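Local coordinates for protein L-lysine 6-oxidase (Marinomonas mediterranea, PDB 3WEU) that oxidises the epsilon-amino group of L-lysine with a cysteine tryptophylquinone cofactor, releasing ammonium and the hydrogen peroxide that makes it antibacterial, at residues A[46-50]-A[627-633]; A[513-518]-A[584-588]. One frame throughout, in Å; residues are numbered along the deposited sequence.

Interaction 2 lies at the cofactor. Its Cys516 forms the thioether of the cysteine tryptophylquinone with the modified tryptophan at position 581, just ahead of residues 584-588. The centre of interaction 1 is about 16 Å from that of interaction 2. Interaction 1 ties a loop of the N-terminal family region to the 627-633 segment. The two contacts touch directly. Leu629 CD1 packs on Phe513 CZ at 3.4 Å, and Ile632 CG1 meets Pro586 CG at 3.9 Å. Phe251 also bridges them, as its ring meets those of both Phe631 and Phe513. Along the chain, interaction 2 is nested inside the loop that interaction 1 closes.

Interaction 1: residues A[46-50]-A[627-633]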
loop_
_atom_site.group_PDB
_atom_site.type_symbol
_atom_site.label_atom_id
_atom_site.label_comp_id
_atom_site.label_asym_id
_atom_site.label_seq_id
_atom_site.Cartn_x
_atom_site.Cartn_y
_atom_site.Cartn_z
ATOM N N VAL A 46 -5.540 -17.965 39.434
ATOM C CA VAL A 46 -4.973 -18.460 38.182
ATOM C C VAL A 46 -3.509 -18.840 38.311
ATOM O O VAL A 46 -2.706 -18.110 38.899
ATOM C CB VAL A 46 -5.118 -17.391 37.088
ATOM C CG1 VAL A 46 -4.342 -16.155 37.474
ATOM C CG2 VAL A 46 -4.608 -17.875 35.731
ATOM N N VAL A 47 -3.173 -19.995 37.755
ATOM C CA VAL A 47 -1.794 -20.394 37.658
ATOM C C VAL A 47 -1.239 -19.771 36.393
ATOM O O VAL A 47 -0.459 -18.840 36.513
ATOM C CB VAL A 47 -1.673 -21.927 37.672
ATOM C CG1 VAL A 47 -0.224 -22.350 37.515
ATOM C CG2 VAL A 47 -2.302 -22.492 38.958
ATOM N N ASN A 48 -1.588 -20.268 35.201
ATOM C CA ASN A 48 -1.171 -19.631 33.956
ATOM C C ASN A 48 -2.310 -18.984 33.186
ATOM O O ASN A 48 -3.360 -19.585 33.075
ATOM C CB ASN A 48 -0.475 -20.636 33.057
ATOM C CG ASN A 48 0.848 -21.148 33.644
ATOM O OD1 ASN A 48 1.568 -20.471 34.334
ATOM N ND2 ASN A 48 1.106 -22.374 33.405
ATOM N N PHE A 49 -2.093 -17.789 32.648
ATOM C CA PHE A 49 -3.132 -17.129 31.905
ATOM C C PHE A 49 -3.304 -17.750 30.516
ATOM O O PHE A 49 -4.371 -17.595 29.871
ATOM C CB PHE A 49 -2.768 -15.669 31.711
ATOM C CG PHE A 49 -2.809 -14.867 32.954
ATOM C CD1 PHE A 49 -1.634 -14.496 33.601
ATOM C CD2 PHE A 49 -4.058 -14.443 33.472
ATOM C CE1 PHE A 49 -1.673 -13.706 34.761
ATOM C CE2 PHE A 49 -4.075 -13.637 34.634
ATOM C CZ PHE A 49 -2.904 -13.307 35.269
ATOM N N LYS A 50 -2.234 -18.382 30.042
ATOM C CA LYS A 50 -2.195 -18.952 28.700
ATOM C C LYS A 50 -2.054 -20.467 28.810
ATOM O O LYS A 50 -1.537 -20.992 29.787
ATOM C CB LYS A 50 -1.024 -18.431 27.882
ATOM C CG LYS A 50 -1.018 -16.917 27.721
ATOM C CD LYS A 50 -0.050 -16.509 26.657
ATOM C CE LYS A 50 0.151 -15.002 26.604
ATOM N NZ LYS A 50 1.101 -14.560 25.608
ATOM N N SER A 627 -2.240 -11.931 21.146
ATOM C CA SER A 627 -2.196 -12.967 22.119
ATOM C C SER A 627 -0.821 -13.378 22.487
ATOM O O SER A 627 -0.651 -14.181 23.434
ATOM C CB SER A 627 -3.039 -14.200 21.744
ATOM O OG SER A 627 -2.505 -14.893 20.645
ATOM N N ALA A 628 0.185 -12.857 21.779
ATOM C CA ALA A 628 1.555 -13.190 22.075
ATOM C C ALA A 628 2.099 -12.380 23.257
ATOM O O ALA A 628 3.144 -12.722 23.818
ATOM C CB ALA A 628 2.425 -12.914 20.877
ATOM N N LEU A 629 1.390 -11.329 23.631
ATOM C CA LEU A 629 1.918 -10.373 24.650
ATOM C C LEU A 629 1.867 -10.916 26.044
ATOM O O LEU A 629 1.159 -11.881 26.344
ATOM C CB LEU A 629 1.220 -9.017 24.601
ATOM C CG LEU A 629 1.412 -8.334 23.242
ATOM C CD1 LEU A 629 0.418 -7.219 22.955
ATOM C CD2 LEU A 629 2.805 -7.766 23.098
ATOM N N ALA A 630 2.689 -10.325 26.907
ATOM C CA ALA A 630 2.857 -10.797 28.251
ATOM C C ALA A 630 1.698 -10.393 29.151
ATOM O O ALA A 630 1.016 -9.379 28.924
ATOM C CB ALA A 630 4.111 -10.194 28.832
ATOM N N PHE A 631 1.566 -11.128 30.236
ATOM C CA PHE A 631 0.754 -10.697 31.358
ATOM C C PHE A 631 1.694 -10.193 32.420
ATOM O O PHE A 631 2.643 -10.912 32.852
ATOM C CB PHE A 631 -0.033 -11.866 31.924
ATOM C CG PHE A 631 -1.207 -12.233 31.080
ATOM C CD1 PHE A 631 -1.027 -12.929 29.890
ATOM C CD2 PHE A 631 -2.474 -11.737 31.377
ATOM C CE1 PHE A 631 -2.110 -13.190 29.050
ATOM C CE2 PHE A 631 -3.573 -12.007 30.552
ATOM C CZ PHE A 631 -3.379 -12.755 29.388
ATOM N N ILE A 632 1.430 -8.991 32.856
ATOM C CA ILE A 632 2.246 -8.334 33.904
ATOM C C ILE A 632 1.668 -8.758 35.241
ATOM O O ILE A 632 0.506 -8.528 35.519
ATOM C CB ILE A 632 2.232 -6.796 33.775
ATOM C CG1 ILE A 632 2.489 -6.372 32.344
ATOM C CG2 ILE A 632 3.223 -6.152 34.734
ATOM C CD1 ILE A 632 3.758 -6.933 31.685
ATOM N N ARG A 633 2.498 -9.390 36.072
ATOM C CA ARG A 633 2.032 -9.940 37.303
ATOM C C ARG A 633 3.055 -9.932 38.444
ATOM O O ARG A 633 4.281 -9.869 38.200
ATOM C CB ARG A 633 1.508 -11.314 37.005
ATOM C CG ARG A 633 2.099 -12.476 37.682
ATOM C CD ARG A 633 1.438 -13.767 37.258
ATOM N NE ARG A 633 0.605 -14.285 38.270
ATOM C CZ ARG A 633 -0.057 -15.436 38.148
ATOM N NH1 ARG A 633 -0.003 -16.145 37.020
ATOM N NH2 ARG A 633 -0.746 -15.902 39.143
#
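Lys50 and Arg633 reach across this contact in opposite directions, and each grips backbone carbonyls of the other segment. Lys50 NZ donates to Ser627 O and to Leu629 O, both at 2.8 Å. It approaches the Leu629 carbonyl from above its plane. The lysine chain is extended beyond CG, which carries the ammonium into the turn at 627-629. Glu649 O and Asn651 OD1 are also hydrogen-bonding partners of NZ. More acceptors than protons thus surround this buried group, and they must share its three N-H.

Arg633 bonds two successive carbonyls through its two terminal nitrogens. Arg633 NH2 meets Val46 O at 3.0 Å, with a fairly straight N-H...O angle of 162°. Arg633 NH1 meets Val47 O at 2.8 Å and is more bent. Both oxygens are at the guanidinium edge, Val46 O in its plane and Val47 O tilted somewhat from it. This pairing fixes the rotation of the group.

Between these two polar ends sit Phe49 and Phe631. Their rings form an offset stack with centroids 4.2 Å apart and planes at 8°. The shift puts Phe49 CB over the centre of the Phe631 ring, a CH-pi contact of 3.6 Å from CB to the centroid. Phe49 CD1 lies 3.4 Å from Phe631 CG. Val46 CG2 is on the opposite face of the Phe49 ring. Lys50 crosses the edge of the Phe631 ring obliquely, with Lys50 CE near the ring plane and 3.8 Å from Phe631 CE1.

Phe49 N is hydrogen-bonded to Glu649 OE2, just past strand 645-648. Phe631 and Arg633 join the loop after strand 42-43 to strand 631-634. Both cations end on main-chain oxygens, whose carbonyl dipoles would help stabilise the two positive charges.

Interaction 2: residues A[513-518]-A[584-588]; sequences FFNCTI and QSPWD. With EDO (1,2-ethanediol), chain K; EDO (1,2-ethanediol), chain H; EDO (1,2-ethanediol), chain J.
Ser585 and Cys516 meet beside the thioether of the cofactor. Ser585 OG, anti to the backbone N, donates to Cys516 O at 2.8 Å. It lies in the carbonyl plane, on a lone pair. The same OG sits at the edge of the Phe513 ring, 3.5 Å from Phe513 CD1. Cys516 SG is likewise anti to the backbone N (chi1 -176°). This puts SG 3.5 Å from Ser585 CB, while SG is bonded to CE3 of the tryptophylquinone at position 581.

Cys516 centres an inverse gamma turn. Next to it, Thr517 CB makes a CH-pi contact over one face of Trp587, 3.6 Å from the centroid of the six-membered ring. Thr517 CG2, anti to the carbonyl carbon, is 3.2 Å from Trp587 CZ3. With chi1 at 55°, OG1 lies between the backbone N and the carbonyl carbon and shares a hydrogen bond with a 1,2-ethanediol, probably from the crystallisation liquor. Ile518 CG2 comes obliquely to the five-membered ring, 3.6 Å from Trp587 CD1. A second 1,2-ethanediol accepts a hydrogen bond from Trp587 NE1. A water within hydrogen-bonding distance of Thr517 O and Ser585 O links the two carbonyls.

The contact sets the end of helix 510-515 against the loop between strands 575-579 and 588-590. Met622 of helix 619-625 packs on Phe513, and Tyr579 of strand 575-579 touches both Ile518 and Trp587.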
loop_
_atom_site.group_PDB
_atom_site.type_symbol
_atom_site.label_atom_id
_atom_site.label_comp_id
_atom_site.label_asym_id
_atom_site.label_seq_id
_atom_site.Cartn_x
_atom_site.Cartn_y
_atom_site.Cartn_z
ATOM N N PHE A 513 -6.126 -1.165 21.283
ATOM C CA PHE A 513 -4.987 -1.739 21.986
ATOM C C PHE A 513 -3.698 -1.186 21.412
ATOM O O PHE A 513 -2.832 -0.706 22.164
ATOM C CB PHE A 513 -5.065 -3.265 21.909
ATOM C CG PHE A 513 -4.022 -4.050 22.745
ATOM C CD1 PHE A 513 -3.409 -3.563 23.819
ATOM C CD2 PHE A 513 -3.790 -5.366 22.439
ATOM C CE1 PHE A 513 -2.538 -4.344 24.611
ATOM C CE2 PHE A 513 -2.941 -6.160 23.210
ATOM C CZ PHE A 513 -2.300 -5.614 24.299
ATOM N N PHE A 514 -3.546 -1.185 20.078
ATOM C CA PHE A 514 -2.332 -0.708 19.458
ATOM C C PHE A 514 -2.113 0.793 19.753
ATOM O O PHE A 514 -1.021 1.215 19.833
ATOM C CB PHE A 514 -2.414 -0.928 17.910
ATOM C CG PHE A 514 -1.202 -0.519 17.184
ATOM C CD1 PHE A 514 -0.058 -1.282 17.250
ATOM C CD2 PHE A 514 -1.186 0.654 16.413
ATOM C CE1 PHE A 514 1.102 -0.914 16.575
ATOM C CE2 PHE A 514 -0.035 1.027 15.743
ATOM C CZ PHE A 514 1.119 0.266 15.820
ATOM N N ASN A 515 -3.172 1.580 19.826
ATOM C CA ASN A 515 -3.061 3.015 20.029
ATOM C C ASN A 515 -3.036 3.419 21.528
ATOM O O ASN A 515 -2.713 4.581 21.847
ATOM C CB ASN A 515 -4.359 3.723 19.505
ATOM C CG ASN A 515 -4.519 3.689 17.977
ATOM O OD1 ASN A 515 -3.570 3.626 17.252
ATOM N ND2 ASN A 515 -5.765 3.719 17.531
ATOM N N CYS A 516 -3.499 2.527 22.409
ATOM C CA CYS A 516 -3.595 2.845 23.874
ATOM C C CYS A 516 -2.207 2.759 24.521
ATOM O O CYS A 516 -1.869 1.795 25.214
ATOM C CB CYS A 516 -4.544 1.882 24.568
ATOM S SG CYS A 516 -4.798 2.279 26.295
ATOM N N THR A 517 -1.369 3.715 24.237
ATOM C CA THR A 517 0.019 3.636 24.621
ATOM C C THR A 517 0.377 4.946 25.311
ATOM O O THR A 517 0.155 5.113 26.561
ATOM C CB THR A 517 0.914 3.333 23.396
ATOM O OG1 THR A 517 0.676 4.300 22.411
ATOM C CG2 THR A 517 0.555 1.991 22.804
ATOM N N ILE A 518 0.854 5.909 24.525
ATOM C CA ILE A 518 1.187 7.226 24.977
ATOM C C ILE A 518 0.621 8.236 23.979
ATOM O O ILE A 518 0.269 7.866 22.821
ATOM C CB ILE A 518 2.683 7.450 25.141
ATOM C CG1 ILE A 518 3.493 7.243 23.835
ATOM C CG2 ILE A 518 3.210 6.467 26.210
ATOM C CD1 ILE A 518 3.539 8.461 22.929
ATOM N N GLN A 584 -4.124 -1.130 31.747
ATOM C CA GLN A 584 -4.875 -1.905 30.769
ATOM C C GLN A 584 -4.144 -2.153 29.468
ATOM O O GLN A 584 -4.522 -3.030 28.703
ATOM C CB GLN A 584 -6.241 -1.249 30.484
ATOM C CG GLN A 584 -7.370 -2.212 30.673
ATOM C CD GLN A 584 -7.733 -2.394 32.165
ATOM O OE1 GLN A 584 -6.957 -2.105 33.075
ATOM N NE2 GLN A 584 -8.884 -2.964 32.385
ATOM N N SER A 585 -3.091 -1.400 29.232
ATOM C CA SER A 585 -2.343 -1.456 27.994
ATOM C C SER A 585 -0.930 -0.991 28.365
ATOM O O SER A 585 -0.585 0.171 28.244
ATOM C CB SER A 585 -2.954 -0.575 26.929
ATOM O OG SER A 585 -2.305 -0.873 25.727
ATOM N N PRO A 586 -0.159 -1.893 28.984
ATOM C CA PRO A 586 1.136 -1.529 29.535
ATOM C C PRO A 586 2.089 -1.048 28.479
ATOM O O PRO A 586 1.923 -1.369 27.271
ATOM C CB PRO A 586 1.655 -2.861 30.128
ATOM C CG PRO A 586 0.443 -3.613 30.396
ATOM C CD PRO A 586 -0.493 -3.301 29.263
ATOM N N TRP A 587 3.072 -0.284 28.891
ATOM C CA TRP A 587 4.052 0.280 27.965
ATOM C C TRP A 587 5.466 0.057 28.365
ATOM O O TRP A 587 6.273 -0.397 27.526
ATOM C CB TRP A 587 3.744 1.749 27.731
ATOM C CG TRP A 587 4.356 2.335 26.518
ATOM C CD1 TRP A 587 5.190 3.423 26.439
ATOM C CD2 TRP A 587 4.135 1.900 25.178
ATOM N NE1 TRP A 587 5.495 3.656 25.138
ATOM C CE2 TRP A 587 4.864 2.743 24.343
ATOM C CE3 TRP A 587 3.434 0.865 24.627
ATOM C CZ2 TRP A 587 4.886 2.590 22.972
ATOM C CZ3 TRP A 587 3.473 0.690 23.233
ATOM C CH2 TRP A 587 4.202 1.552 22.447
ATOM N N ASP A 588 5.816 0.407 29.614
ATOM C CA ASP A 588 7.178 0.259 30.106
ATOM C C ASP A 588 7.130 -0.767 31.226
ATOM O O ASP A 588 6.539 -0.508 32.264
ATOM C CB ASP A 588 7.691 1.583 30.595
ATOM C CG ASP A 588 7.443 2.689 29.593
ATOM O OD1 ASP A 588 6.410 3.376 29.666
ATOM O OD2 ASP A 588 8.260 2.807 28.674
HETATM C C1 EDO K . 1.200 3.341 18.563
HETATM O O1 EDO K . 0.005 3.538 19.304
HETATM C C2 EDO K . 2.251 3.052 19.597
HETATM O O2 EDO K . 2.530 4.237 20.375
HETATM C C1 EDO H . -4.683 1.939 14.430
HETATM O O1 EDO H . -3.746 2.942 14.863
HETATM C C2 EDO H . -5.913 2.561 13.805
HETATM O O2 EDO H . -6.589 3.381 14.771
HETATM C C1 EDO J . 8.773 3.876 22.483
HETATM O O1 EDO J . 8.131 2.725 23.025
HETATM C C2 EDO J . 8.714 4.939 23.586
HETATM O O2 EDO J . 7.421 5.585 23.592
HETATM O O HOH W 1 -1.072 3.072 28.173
#